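Local coordinates for protein alpha-1,4-endofucoidanase (Mariniflexile fucanivorans, PDB 6DLH) that hydrolyses fucoidan internally as a retaining endo-enzyme of glycoside hydrolase family 107, its catalytic domain being followed by calcium-bound Ig-like domains, at residues A[136-141]-A[216-221]; A[437-442]-A[467-472]; A[443-448]-A[455-460]; A[558-563]-A[607-612]. All blocks are in the same frame, centred on the assembly; numbering follows the deposited sequence.

Overall arrangement
The four contacts follow the chain from the catalytic domain into its Ig-like extensions. Contact 1 ties two helix ends beside the parallel sheet of the catalytic domain and lies away from the calcium sites, though its nearest atoms are only about 8 Å from those of contact 2 and of contact 3. Contacts 2 and 3 share strand 439-444 of the first Ig-like domain, their centres 19 Å apart, with contact 3 nested in the loop that contact 2 closes. Contact 4 belongs to the next Ig-like domain and directly holds a calcium ion. It meets contact 2 where Q437 packs on E562, whereas contacts 3 and 4 stay about 17 Å apart at their nearest atoms.

Contact 1: A[136-141]-A[216-221]; sequences ALRAAG and YGDLID
NH2 of R138 is met from three directions. Water 1 accepts a hydrogen bond from R138 NH2 at 3.0 Å, D218 OD1 takes a longer, weak one, and the carbonyl oxygen of D218 comes closest without good bonding geometry. The D218 pair counts as a salt bridge, with R138 NH2 to D218 OD1 at 3.4 Å, but its planes are 63° apart and the side chains cross at about a right angle, so the flat, two-pronged pairing of arginine with carboxylate does not occur. D218 O sits in the guanidinium plane at its edge, 2.8 Å from R138 NH2. Over one face lies L219, whose CD2 is 3.9 Å above that plane and displaced toward the rim. R138 gets there by folding: it leaves the helix with CG opposite the backbone N (chi1 171°), then bends at chi2 and chi3. Water 1 carries the grip onward to D221 OD1, 2.6 Å away, to which it probably donates, and D221 is fixed by R143 and by the backbone of T144. These residues join the last turn of helix 129-139, closed by a Schellman motif at G141, to the loop leading from helix 198-216 into strand 222-226, which lies next to strand 143-149 in the parallel sheet of the catalytic domain. With a leucine in place of R138, D218 would probably lose its cationic mate and water 1 a donor. A partly exposed arginine holding one long salt bridge and one good water bond suggests a modest, solvent-softened attraction between the two helix ends, with L219 adding apolar cover.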
loop_
_atom_site.group_PDB
_atom_site.type_symbol
_atom_site.label_atom_id
_atom_site.label_comp_id
_atom_site.label_asym_id
_atom_site.label_seq_id
_atom_site.Cartn_x
_atom_site.Cartn_y
_atom_site.Cartn_z
ATOM N N ALA A 136 -11.549 -2.880 0.527
ATOM C CA ALA A 136 -11.981 -1.604 1.082
ATOM C C ALA A 136 -12.428 -0.653 -0.032
ATOM O O ALA A 136 -13.412 0.074 0.121
ATOM C CB ALA A 136 -10.877 -1.012 1.928
ATOM N N LEU A 137 -11.723 -0.687 -1.169
ATOM C CA LEU A 137 -12.068 0.173 -2.289
ATOM C C LEU A 137 -13.382 -0.284 -2.916
ATOM O O LEU A 137 -14.228 0.546 -3.256
ATOM C CB LEU A 137 -10.927 0.176 -3.312
ATOM C CG LEU A 137 -9.732 1.064 -2.963
ATOM C CD1 LEU A 137 -8.566 0.798 -3.911
ATOM C CD2 LEU A 137 -10.127 2.534 -2.995
ATOM N N ARG A 138 -13.537 -1.607 -3.058
ATOM C CA ARG A 138 -14.771 -2.196 -3.558
ATOM C C ARG A 138 -15.926 -1.765 -2.659
ATOM O O ARG A 138 -16.944 -1.276 -3.141
ATOM C CB ARG A 138 -14.669 -3.726 -3.607
ATOM C CG ARG A 138 -15.983 -4.436 -3.914
ATOM C CD ARG A 138 -16.592 -4.086 -5.266
ATOM N NE ARG A 138 -15.724 -4.421 -6.394
ATOM C CZ ARG A 138 -15.685 -5.600 -7.006
ATOM N NH1 ARG A 138 -16.549 -6.548 -6.683
ATOM N NH2 ARG A 138 -14.765 -5.834 -7.924
ATOM N N ALA A 139 -15.756 -1.939 -1.344
ATOM C CA ALA A 139 -16.842 -1.659 -0.420
ATOM C C ALA A 139 -17.189 -0.173 -0.476
ATOM O O ALA A 139 -18.333 0.204 -0.219
ATOM C CB ALA A 139 -16.485 -2.115 0.976
ATOM N N ALA A 140 -16.201 0.650 -0.862
ATOM C CA ALA A 140 -16.343 2.100 -0.877
ATOM C C ALA A 140 -16.912 2.570 -2.214
ATOM O O ALA A 140 -17.105 3.769 -2.421
ATOM C CB ALA A 140 -15.018 2.755 -0.566
ATOM N N GLY A 141 -17.182 1.613 -3.114
ATOM C CA GLY A 141 -17.851 1.904 -4.370
ATOM C C GLY A 141 -16.893 2.307 -5.493
ATOM O O GLY A 141 -17.337 2.874 -6.491
ATOM N N TYR A 216 -6.714 -12.123 -7.535
ATOM C CA TYR A 216 -7.519 -10.956 -7.199
ATOM C C TYR A 216 -8.761 -10.856 -8.077
ATOM O O TYR A 216 -9.761 -10.291 -7.642
ATOM C CB TYR A 216 -6.654 -9.698 -7.105
ATOM C CG TYR A 216 -5.569 -9.820 -6.068
ATOM C CD1 TYR A 216 -5.871 -10.179 -4.763
ATOM C CD2 TYR A 216 -4.238 -9.604 -6.390
ATOM C CE1 TYR A 216 -4.881 -10.308 -3.802
ATOM C CE2 TYR A 216 -3.235 -9.730 -5.441
ATOM C CZ TYR A 216 -3.558 -10.088 -4.142
ATOM O OH TYR A 216 -2.577 -10.228 -3.201
ATOM N N GLY A 217 -8.707 -11.434 -9.283
ATOM C CA GLY A 217 -9.876 -11.460 -10.146
ATOM C C GLY A 217 -10.356 -10.050 -10.481
ATOM O O GLY A 217 -9.553 -9.175 -10.809
ATOM N N ASP A 218 -11.670 -9.833 -10.373
ATOM C CA ASP A 218 -12.286 -8.591 -10.807
ATOM C C ASP A 218 -12.157 -7.501 -9.737
ATOM O O ASP A 218 -12.813 -6.463 -9.827
ATOM C CB ASP A 218 -13.734 -8.823 -11.251
ATOM C CG ASP A 218 -14.686 -9.101 -10.099
ATOM O OD1 ASP A 218 -14.236 -9.036 -8.928
ATOM O OD2 ASP A 218 -15.874 -9.386 -10.381
ATOM N N LEU A 219 -11.315 -7.738 -8.724
ATOM C CA LEU A 219 -11.024 -6.723 -7.725
ATOM C C LEU A 219 -10.055 -5.692 -8.313
ATOM O O LEU A 219 -9.834 -4.634 -7.719
ATOM C CB LEU A 219 -10.451 -7.394 -6.472
ATOM C CG LEU A 219 -11.438 -8.197 -5.613
ATOM C CD1 LEU A 219 -10.716 -8.874 -4.458
ATOM C CD2 LEU A 219 -12.564 -7.326 -5.075
ATOM N N ILE A 220 -9.495 -6.020 -9.488
ATOM C CA ILE A 220 -8.537 -5.191 -10.211
ATOM C C ILE A 220 -9.142 -4.814 -11.560
ATOM O O ILE A 220 -9.397 -5.697 -12.375
ATOM C CB ILE A 220 -7.210 -5.953 -10.396
ATOM C CG1 ILE A 220 -6.516 -6.204 -9.055
ATOM C CG2 ILE A 220 -6.304 -5.228 -11.387
ATOM C CD1 ILE A 220 -5.220 -6.968 -9.159
ATOM N N ASP A 221 -9.339 -3.509 -11.806
ATOM C CA ASP A 221 -9.991 -3.086 -13.039
ATOM C C ASP A 221 -8.975 -2.693 -14.110
ATOM O O ASP A 221 -9.293 -2.723 -15.295
ATOM C CB ASP A 221 -11.020 -1.973 -12.816
ATOM C CG ASP A 221 -12.130 -2.366 -11.864
ATOM O OD1 ASP A 221 -11.888 -2.330 -10.649
ATOM O OD2 ASP A 221 -13.226 -2.707 -12.348
HETATM O O HOH W 1 -13.817 -3.308 -9.244
#

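Contact 2: A[437-442]-A[467-472]; sequences QPYSHN and PAWLTI
Y439 and W469 make the close part of this contact. The indole brings the edge of its six-membered ring up to one face of the phenol ring in an offset edge-to-face pair, centroids 5.7 Å apart and planes at 65°. The touch is made near the root of the tyrosine, where W469 CZ3 comes to 3.7 Å from Y439 CB, while CH2 lies over the phenol face. W469 can reach across because its CG stands between the backbone N and carbonyl carbon (chi1 51°). P467 and L470 then lie over one face of the indole, all within a type I turn from P467 to L470. The contact is looser at L470, where CD1 approaches Y439 CD2 only to 4.3 Å, and the turn opens to solvent at A468. In the Ig-like fold this links the starts of two edge strands, 439-444 and 471-476, across the end of the intervening strand 479-484; L513 of the facing sheet closes in on Y439 and P467. The polar ends look elsewhere, the Y439 hydroxyl bonding to P431 O and W469 NE1 to E490. With no hydrogen bond crossing between the segments, cohesion here rests on dispersion and on ring hydrogens directed at the tyrosine's pi cloud.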
loop_
_atom_site.group_PDB
_atom_site.type_symbol
_atom_site.label_atom_id
_atom_site.label_comp_id
_atom_site.label_asym_id
_atom_site.label_seq_id
_atom_site.Cartn_x
_atom_site.Cartn_y
_atom_site.Cartn_z
ATOM N N GLN A 437 -31.293 -12.913 10.363
ATOM C CA GLN A 437 -30.917 -11.668 11.019
ATOM C C GLN A 437 -31.607 -10.479 10.354
ATOM O O GLN A 437 -31.765 -10.456 9.135
ATOM C CB GLN A 437 -29.395 -11.497 11.026
ATOM C CG GLN A 437 -28.668 -12.532 11.873
ATOM C CD GLN A 437 -29.154 -12.546 13.301
ATOM O OE1 GLN A 437 -29.153 -11.529 13.991
ATOM N NE2 GLN A 437 -29.569 -13.714 13.761
ATOM N N PRO A 438 -32.018 -9.446 11.130
ATOM C CA PRO A 438 -32.606 -8.232 10.557
ATOM C C PRO A 438 -31.629 -7.523 9.619
ATOM O O PRO A 438 -30.442 -7.404 9.923
ATOM C CB PRO A 438 -32.913 -7.350 11.781
ATOM C CG PRO A 438 -32.967 -8.323 12.943
ATOM C CD PRO A 438 -31.950 -9.392 12.601
ATOM N N TYR A 439 -32.152 -7.072 8.469
ATOM C CA TYR A 439 -31.383 -6.364 7.456
ATOM C C TYR A 439 -31.779 -4.889 7.476
ATOM O O TYR A 439 -32.963 -4.579 7.582
ATOM C CB TYR A 439 -31.647 -6.984 6.080
ATOM C CG TYR A 439 -30.705 -6.540 4.991
ATOM C CD1 TYR A 439 -29.526 -7.225 4.748
ATOM C CD2 TYR A 439 -30.993 -5.440 4.195
ATOM C CE1 TYR A 439 -28.648 -6.819 3.753
ATOM C CE2 TYR A 439 -30.126 -5.021 3.195
ATOM C CZ TYR A 439 -28.949 -5.716 2.974
ATOM O OH TYR A 439 -28.083 -5.315 1.998
ATOM N N SER A 440 -30.785 -3.992 7.371
ATOM C CA SER A 440 -31.042 -2.558 7.345
ATOM C C SER A 440 -29.874 -1.780 6.733
ATOM O O SER A 440 -28.767 -1.798 7.267
ATOM C CB SER A 440 -31.354 -2.052 8.723
ATOM O OG SER A 440 -32.130 -0.872 8.645
ATOM N N HIS A 441 -30.146 -1.060 5.635
ATOM C CA HIS A 441 -29.161 -0.195 4.999
ATOM C C HIS A 441 -29.813 1.078 4.467
ATOM O O HIS A 441 -30.827 1.026 3.773
ATOM C CB HIS A 441 -28.394 -0.928 3.889
ATOM C CG HIS A 441 -27.317 -0.095 3.270
ATOM N ND1 HIS A 441 -26.069 0.051 3.848
ATOM C CD2 HIS A 441 -27.294 0.639 2.135
ATOM C CE1 HIS A 441 -25.327 0.842 3.099
ATOM N NE2 HIS A 441 -26.056 1.216 2.044
ATOM N N ASN A 442 -29.193 2.217 4.788
ATOM C CA ASN A 442 -29.662 3.528 4.367
ATOM C C ASN A 442 -28.972 3.942 3.065
ATOM O O ASN A 442 -27.791 3.685 2.872
ATOM C CB ASN A 442 -29.418 4.565 5.466
ATOM C CG ASN A 442 -30.281 4.341 6.692
ATOM O OD1 ASN A 442 -31.238 3.567 6.646
ATOM N ND2 ASN A 442 -29.960 5.014 7.788
ATOM N N PRO A 467 -35.966 -9.617 -2.832
ATOM C CA PRO A 467 -36.442 -10.461 -1.733
ATOM C C PRO A 467 -37.854 -10.040 -1.325
ATOM O O PRO A 467 -38.149 -8.846 -1.232
ATOM C CB PRO A 467 -35.439 -10.179 -0.603
ATOM C CG PRO A 467 -34.185 -9.690 -1.311
ATOM C CD PRO A 467 -34.707 -8.920 -2.507
ATOM N N ALA A 468 -38.728 -11.040 -1.132
ATOM C CA ALA A 468 -40.093 -10.815 -0.691
ATOM C C ALA A 468 -40.085 -10.113 0.667
ATOM O O ALA A 468 -41.046 -9.420 1.015
ATOM C CB ALA A 468 -40.832 -12.132 -0.620
ATOM N N TRP A 469 -38.983 -10.300 1.412
ATOM C CA TRP A 469 -38.852 -9.809 2.776
ATOM C C TRP A 469 -38.418 -8.341 2.834
ATOM O O TRP A 469 -38.492 -7.736 3.902
ATOM C CB TRP A 469 -37.927 -10.714 3.603
ATOM C CG TRP A 469 -36.591 -11.012 2.988
ATOM C CD1 TRP A 469 -36.239 -12.137 2.299
ATOM C CD2 TRP A 469 -35.407 -10.190 3.043
ATOM N NE1 TRP A 469 -34.925 -12.073 1.919
ATOM C CE2 TRP A 469 -34.386 -10.892 2.360
ATOM C CE3 TRP A 469 -35.108 -8.935 3.597
ATOM C CZ2 TRP A 469 -33.099 -10.374 2.206
ATOM C CZ3 TRP A 469 -33.833 -8.426 3.447
ATOM C CH2 TRP A 469 -32.845 -9.137 2.757
ATOM N N LEU A 470 -37.995 -7.774 1.694
ATOM C CA LEU A 470 -37.390 -6.449 1.641
ATOM C C LEU A 470 -38.459 -5.368 1.460
ATOM O O LEU A 470 -39.313 -5.465 0.577
ATOM C CB LEU A 470 -36.356 -6.411 0.509
ATOM C CG LEU A 470 -35.441 -5.182 0.465
ATOM C CD1 LEU A 470 -34.375 -5.232 1.556
ATOM C CD2 LEU A 470 -34.794 -5.038 -0.907
ATOM N N THR A 471 -38.408 -4.351 2.335
ATOM C CA THR A 471 -39.172 -3.119 2.190
ATOM C C THR A 471 -38.204 -1.973 1.873
ATOM O O THR A 471 -37.062 -1.958 2.339
ATOM C CB THR A 471 -40.049 -2.841 3.425
ATOM O OG1 THR A 471 -40.977 -3.910 3.648
ATOM C CG2 THR A 471 -40.828 -1.546 3.335
ATOM N N ILE A 472 -38.677 -1.026 1.057
ATOM C CA ILE A 472 -37.951 0.185 0.711
ATOM C C ILE A 472 -38.804 1.375 1.144
ATOM O O ILE A 472 -39.840 1.663 0.542
ATOM C CB ILE A 472 -37.615 0.218 -0.795
ATOM C CG1 ILE A 472 -36.629 -0.896 -1.172
ATOM C CG2 ILE A 472 -37.102 1.598 -1.199
ATOM C CD1 ILE A 472 -36.227 -0.923 -2.631
#

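Contact 3: A[443-448]-A[455-460]; sequences LVEGVD and VGITGL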
loop_
_atom_site.group_PDB
_atom_site.type_symbol
_atom_site.label_atom_id
_atom_site.label_comp_id
_atom_site.label_asym_id
_atom_site.label_seq_id
_atom_site.Cartn_x
_atom_site.Cartn_y
_atom_site.Cartn_z
ATOM N N LEU A 443 -29.733 4.587 2.176
ATOM C CA LEU A 443 -29.202 5.259 0.998
ATOM C C LEU A 443 -29.559 6.737 1.118
ATOM O O LEU A 443 -30.713 7.075 1.396
ATOM C CB LEU A 443 -29.801 4.645 -0.273
ATOM C CG LEU A 443 -29.384 3.212 -0.612
ATOM C CD1 LEU A 443 -29.945 2.810 -1.963
ATOM C CD2 LEU A 443 -27.866 3.042 -0.618
ATOM N N VAL A 444 -28.553 7.609 0.964
ATOM C CA VAL A 444 -28.709 8.974 1.445
ATOM C C VAL A 444 -28.502 9.962 0.299
ATOM O O VAL A 444 -27.494 9.901 -0.403
ATOM C CB VAL A 444 -27.782 9.252 2.646
ATOM C CG1 VAL A 444 -27.898 10.687 3.152
ATOM C CG2 VAL A 444 -28.036 8.265 3.777
ATOM N N GLU A 445 -29.489 10.846 0.117
ATOM C CA GLU A 445 -29.418 11.928 -0.848
ATOM C C GLU A 445 -28.202 12.802 -0.531
ATOM O O GLU A 445 -27.981 13.193 0.618
ATOM C CB GLU A 445 -30.728 12.719 -0.833
ATOM C CG GLU A 445 -30.838 13.728 -1.965
ATOM C CD GLU A 445 -32.032 14.669 -1.912
ATOM O OE1 GLU A 445 -32.791 14.622 -0.916
ATOM O OE2 GLU A 445 -32.211 15.444 -2.873
ATOM N N GLY A 446 -27.399 13.078 -1.566
ATOM C CA GLY A 446 -26.190 13.867 -1.401
ATOM C C GLY A 446 -24.964 12.975 -1.226
ATOM O O GLY A 446 -23.831 13.438 -1.369
ATOM N N VAL A 447 -25.219 11.689 -0.938
ATOM C CA VAL A 447 -24.169 10.700 -0.736
ATOM C C VAL A 447 -24.217 9.681 -1.876
ATOM O O VAL A 447 -23.287 9.600 -2.677
ATOM C CB VAL A 447 -24.254 10.045 0.659
ATOM C CG1 VAL A 447 -23.183 8.982 0.868
ATOM C CG2 VAL A 447 -24.171 11.083 1.769
ATOM N N ASP A 448 -25.311 8.915 -1.950
ATOM C CA ASP A 448 -25.425 7.798 -2.874
ATOM C C ASP A 448 -26.021 8.258 -4.201
ATOM O O ASP A 448 -25.829 7.605 -5.222
ATOM C CB ASP A 448 -26.286 6.680 -2.279
ATOM C CG ASP A 448 -25.692 6.066 -1.027
ATOM O OD1 ASP A 448 -24.702 5.338 -1.158
ATOM O OD2 ASP A 448 -26.221 6.334 0.066
ATOM N N VAL A 455 -32.758 20.481 -7.099
ATOM C CA VAL A 455 -34.153 20.600 -6.703
ATOM C C VAL A 455 -34.427 19.523 -5.656
ATOM O O VAL A 455 -34.824 19.838 -4.532
ATOM C CB VAL A 455 -35.131 20.528 -7.898
ATOM C CG1 VAL A 455 -36.578 20.731 -7.459
ATOM C CG2 VAL A 455 -34.775 21.518 -9.002
ATOM N N GLY A 456 -34.168 18.263 -6.027
ATOM C CA GLY A 456 -34.166 17.172 -5.074
ATOM C C GLY A 456 -34.551 15.845 -5.717
ATOM O O GLY A 456 -35.123 15.818 -6.806
ATOM N N ILE A 457 -34.210 14.760 -5.014
ATOM C CA ILE A 457 -34.625 13.402 -5.320
ATOM C C ILE A 457 -36.066 13.226 -4.833
ATOM O O ILE A 457 -36.331 13.363 -3.639
ATOM C CB ILE A 457 -33.673 12.419 -4.609
ATOM C CG1 ILE A 457 -32.231 12.530 -5.122
ATOM C CG2 ILE A 457 -34.203 10.991 -4.670
ATOM C CD1 ILE A 457 -32.010 11.997 -6.528
ATOM N N THR A 458 -36.985 12.915 -5.758
ATOM C CA THR A 458 -38.411 12.925 -5.460
ATOM C C THR A 458 -38.913 11.513 -5.170
ATOM O O THR A 458 -40.051 11.341 -4.743
ATOM C CB THR A 458 -39.239 13.580 -6.574
ATOM O OG1 THR A 458 -38.917 12.963 -7.824
ATOM C CG2 THR A 458 -39.070 15.085 -6.638
ATOM N N GLY A 459 -38.058 10.513 -5.410
ATOM C CA GLY A 459 -38.428 9.133 -5.151
ATOM C C GLY A 459 -37.252 8.183 -5.345
ATOM O O GLY A 459 -36.327 8.480 -6.098
ATOM N N LEU A 460 -37.295 7.059 -4.620
ATOM C CA LEU A 460 -36.447 5.910 -4.896
ATOM C C LEU A 460 -37.316 4.660 -4.851
ATOM O O LEU A 460 -38.063 4.457 -3.894
ATOM C CB LEU A 460 -35.313 5.807 -3.868
ATOM C CG LEU A 460 -34.486 4.518 -3.953
ATOM C CD1 LEU A 460 -33.482 4.572 -5.100
ATOM C CD2 LEU A 460 -33.774 4.216 -2.642
#
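E445 reaches over from the end of strand 439-444 to I457, bracketing the calcium-binding loop of an Ig-like domain, just ahead of a classic beta bulge of T458 and G459 opposite Q501. The N-H of I457 gives OE2 of E445 a nearly straight hydrogen bond, 3.0 Å with an angle of 167°, from above the carboxylate plane, 58° out of it. The glutamate is stretched out, with CG anti to the backbone N (chi1 -171°), and its stem slides past I457 in the opposite direction, CG lying 3.7 Å from I457 CG1. Replacing this glutamate by alanine would probably leave the N-H of I457 without its carboxylate mate and open a gap beside the isoleucine. L443 and L460 cross at about a right angle, CD1 of the first 4.1 Å from CD2 of the second; I457 and L460 pack on F449 and W480. G456, about 8 Å from the bound calcium ion, is held by its N-H to D451, one of that ion's ligands. The turn carrying E445 is tied back on itself: V444 O accepts from both V447 N and D448 N, and V444 N donates to the anti lone pair of D448 OD2 at 2.8 Å.

Contact 4: A[558-563]-A[607-612]; sequences FYDFEG and VSDGIL. With CA (calcium ion), chain G.
D560 and D609 bind the same calcium ion from neighbouring positions, their side chains crossing at about a right angle and their carboxylate planes turned 57° apart. Each offers OD2 to the metal, D560 at 2.5 Å and D609 at 2.3 Å, and the two oxygens come within 3.1 Å of one another. Such closeness between like charges is probably tolerable because both oxygens bind the same cation. E562 bends at chi2 to bring OE1 in at 2.3 Å, and water 2 takes a further place. G528 O and D564 OD2 complete the shell. The site sits at one end of an Ig-like domain, where the segments around 558-560 and 607-609 run side by side in nearly the same direction, 16° apart. An equivalent glycine, aspartate and glutamate set binds calcium in the neighbouring Ig-like domains, through G419, D451, E453 and D502 in one and G634, D666, E668, D670 and D715 in the other. Inward from the metal, F558 and V607 cross at a slant, with V607 CG2 3.9 Å from F558 CD1, and put an apolar contact between the two strands. The second oxygens help fix the aspartates' rotation. D560 OD1, still 2.9 Å from the calcium, accepts from E562 N in an Asx turn, on its anti side and somewhat out of plane. D609, with CG lodged between backbone N and carbonyl carbon (chi1 68°), lets OD1 accept from both I611 N, nearly in line with the C-O bond, and L612 N. S608 OG receives the N-H of G610 at 2.8 Å, an ST turn.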
loop_
_atom_site.group_PDB
_atom_site.type_symbol
_atom_site.label_atom_id
_atom_site.label_comp_id
_atom_site.label_asym_id
_atom_site.label_seq_id
_atom_site.Cartn_x
_atom_site.Cartn_y
_atom_site.Cartn_z
ATOM N N PHE A 558 -10.375 -13.473 15.381
ATOM C CA PHE A 558 -11.634 -13.217 16.064
ATOM C C PHE A 558 -12.731 -13.059 15.014
ATOM O O PHE A 558 -12.434 -12.790 13.852
ATOM C CB PHE A 558 -11.497 -12.010 16.997
ATOM C CG PHE A 558 -11.162 -10.714 16.299
ATOM C CD1 PHE A 558 -12.166 -9.844 15.890
ATOM C CD2 PHE A 558 -9.845 -10.368 16.036
ATOM C CE1 PHE A 558 -11.859 -8.661 15.236
ATOM C CE2 PHE A 558 -9.539 -9.186 15.377
ATOM C CZ PHE A 558 -10.547 -8.334 14.981
ATOM N N TYR A 559 -13.996 -13.229 15.412
ATOM C CA TYR A 559 -15.066 -13.196 14.424
ATOM C C TYR A 559 -16.435 -13.007 15.080
ATOM O O TYR A 559 -16.608 -13.293 16.260
ATOM C CB TYR A 559 -15.017 -14.442 13.535
ATOM C CG TYR A 559 -16.014 -14.437 12.406
ATOM C CD1 TYR A 559 -15.840 -13.617 11.297
ATOM C CD2 TYR A 559 -17.143 -15.244 12.448
ATOM C CE1 TYR A 559 -16.757 -13.611 10.256
ATOM C CE2 TYR A 559 -18.071 -15.241 11.417
ATOM C CZ TYR A 559 -17.877 -14.423 10.317
ATOM O OH TYR A 559 -18.787 -14.424 9.298
ATOM N N ASP A 560 -17.401 -12.528 14.282
ATOM C CA ASP A 560 -18.763 -12.282 14.727
ATOM C C ASP A 560 -19.734 -12.761 13.653
ATOM O O ASP A 560 -19.657 -12.337 12.497
ATOM C CB ASP A 560 -18.994 -10.805 15.063
ATOM C CG ASP A 560 -20.374 -10.531 15.637
ATOM O OD1 ASP A 560 -21.373 -10.576 14.864
ATOM O OD2 ASP A 560 -20.455 -10.292 16.850
ATOM N N PHE A 561 -20.676 -13.622 14.053
ATOM C CA PHE A 561 -21.461 -14.357 13.072
ATOM C C PHE A 561 -22.603 -13.510 12.524
ATOM O O PHE A 561 -23.268 -13.932 11.582
ATOM C CB PHE A 561 -21.923 -15.711 13.619
ATOM C CG PHE A 561 -20.867 -16.781 13.520
ATOM C CD1 PHE A 561 -19.936 -16.955 14.534
ATOM C CD2 PHE A 561 -20.787 -17.594 12.397
ATOM C CE1 PHE A 561 -18.952 -17.927 14.429
ATOM C CE2 PHE A 561 -19.804 -18.569 12.295
ATOM C CZ PHE A 561 -18.887 -18.730 13.312
ATOM N N GLU A 562 -22.814 -12.321 13.104
ATOM C CA GLU A 562 -23.847 -11.418 12.610
ATOM C C GLU A 562 -23.199 -10.232 11.898
ATOM O O GLU A 562 -23.899 -9.325 11.454
ATOM C CB GLU A 562 -24.772 -10.942 13.734
ATOM C CG GLU A 562 -25.489 -12.071 14.459
ATOM C CD GLU A 562 -24.611 -12.859 15.417
ATOM O OE1 GLU A 562 -23.827 -12.226 16.166
ATOM O OE2 GLU A 562 -24.713 -14.107 15.408
ATOM N N GLY A 563 -21.862 -10.256 11.810
ATOM C CA GLY A 563 -21.092 -9.226 11.134
ATOM C C GLY A 563 -21.176 -7.876 11.843
ATOM O O GLY A 563 -21.054 -6.837 11.197
ATOM N N VAL A 607 -13.016 -9.103 23.082
ATOM C CA VAL A 607 -13.639 -8.717 21.827
ATOM C C VAL A 607 -15.134 -8.542 22.085
ATOM O O VAL A 607 -15.775 -9.451 22.610
ATOM C CB VAL A 607 -13.357 -9.734 20.699
ATOM C CG1 VAL A 607 -13.884 -11.125 21.024
ATOM C CG2 VAL A 607 -13.890 -9.263 19.352
ATOM N N SER A 608 -15.676 -7.373 21.705
ATOM C CA SER A 608 -17.061 -7.031 21.994
ATOM C C SER A 608 -17.780 -6.579 20.724
ATOM O O SER A 608 -17.141 -6.073 19.803
ATOM C CB SER A 608 -17.125 -5.975 23.065
ATOM O OG SER A 608 -18.398 -5.346 23.059
ATOM N N ASP A 609 -19.106 -6.764 20.679
ATOM C CA ASP A 609 -19.908 -6.202 19.602
ATOM C C ASP A 609 -20.785 -5.070 20.137
ATOM O O ASP A 609 -21.740 -4.649 19.478
ATOM C CB ASP A 609 -20.679 -7.270 18.809
ATOM C CG ASP A 609 -21.788 -7.980 19.575
ATOM O OD1 ASP A 609 -22.167 -7.477 20.668
ATOM O OD2 ASP A 609 -22.266 -9.042 19.072
ATOM N N GLY A 610 -20.463 -4.592 21.341
ATOM C CA GLY A 610 -21.293 -3.595 21.993
ATOM C C GLY A 610 -22.386 -4.177 22.894
ATOM O O GLY A 610 -22.927 -3.455 23.725
ATOM N N ILE A 611 -22.732 -5.463 22.722
ATOM C CA ILE A 611 -23.768 -6.096 23.529
ATOM C C ILE A 611 -23.176 -7.285 24.283
ATOM O O ILE A 611 -23.232 -7.324 25.512
ATOM C CB ILE A 611 -25.003 -6.496 22.688
ATOM C CG1 ILE A 611 -25.657 -5.296 21.997
ATOM C CG2 ILE A 611 -26.009 -7.289 23.520
ATOM C CD1 ILE A 611 -26.610 -5.678 20.865
ATOM N N LEU A 612 -22.643 -8.266 23.539
ATOM C CA LEU A 612 -21.981 -9.427 24.124
ATOM C C LEU A 612 -20.488 -9.379 23.807
ATOM O O LEU A 612 -20.072 -8.706 22.860
ATOM C CB LEU A 612 -22.617 -10.717 23.585
ATOM C CG LEU A 612 -24.126 -10.858 23.788
ATOM C CD1 LEU A 612 -24.690 -12.005 22.961
ATOM C CD2 LEU A 612 -24.468 -11.037 25.258
HETATM CA CA CA G . -22.909 -10.465 17.366
HETATM O O HOH W 2 -25.116 -10.084 18.640
#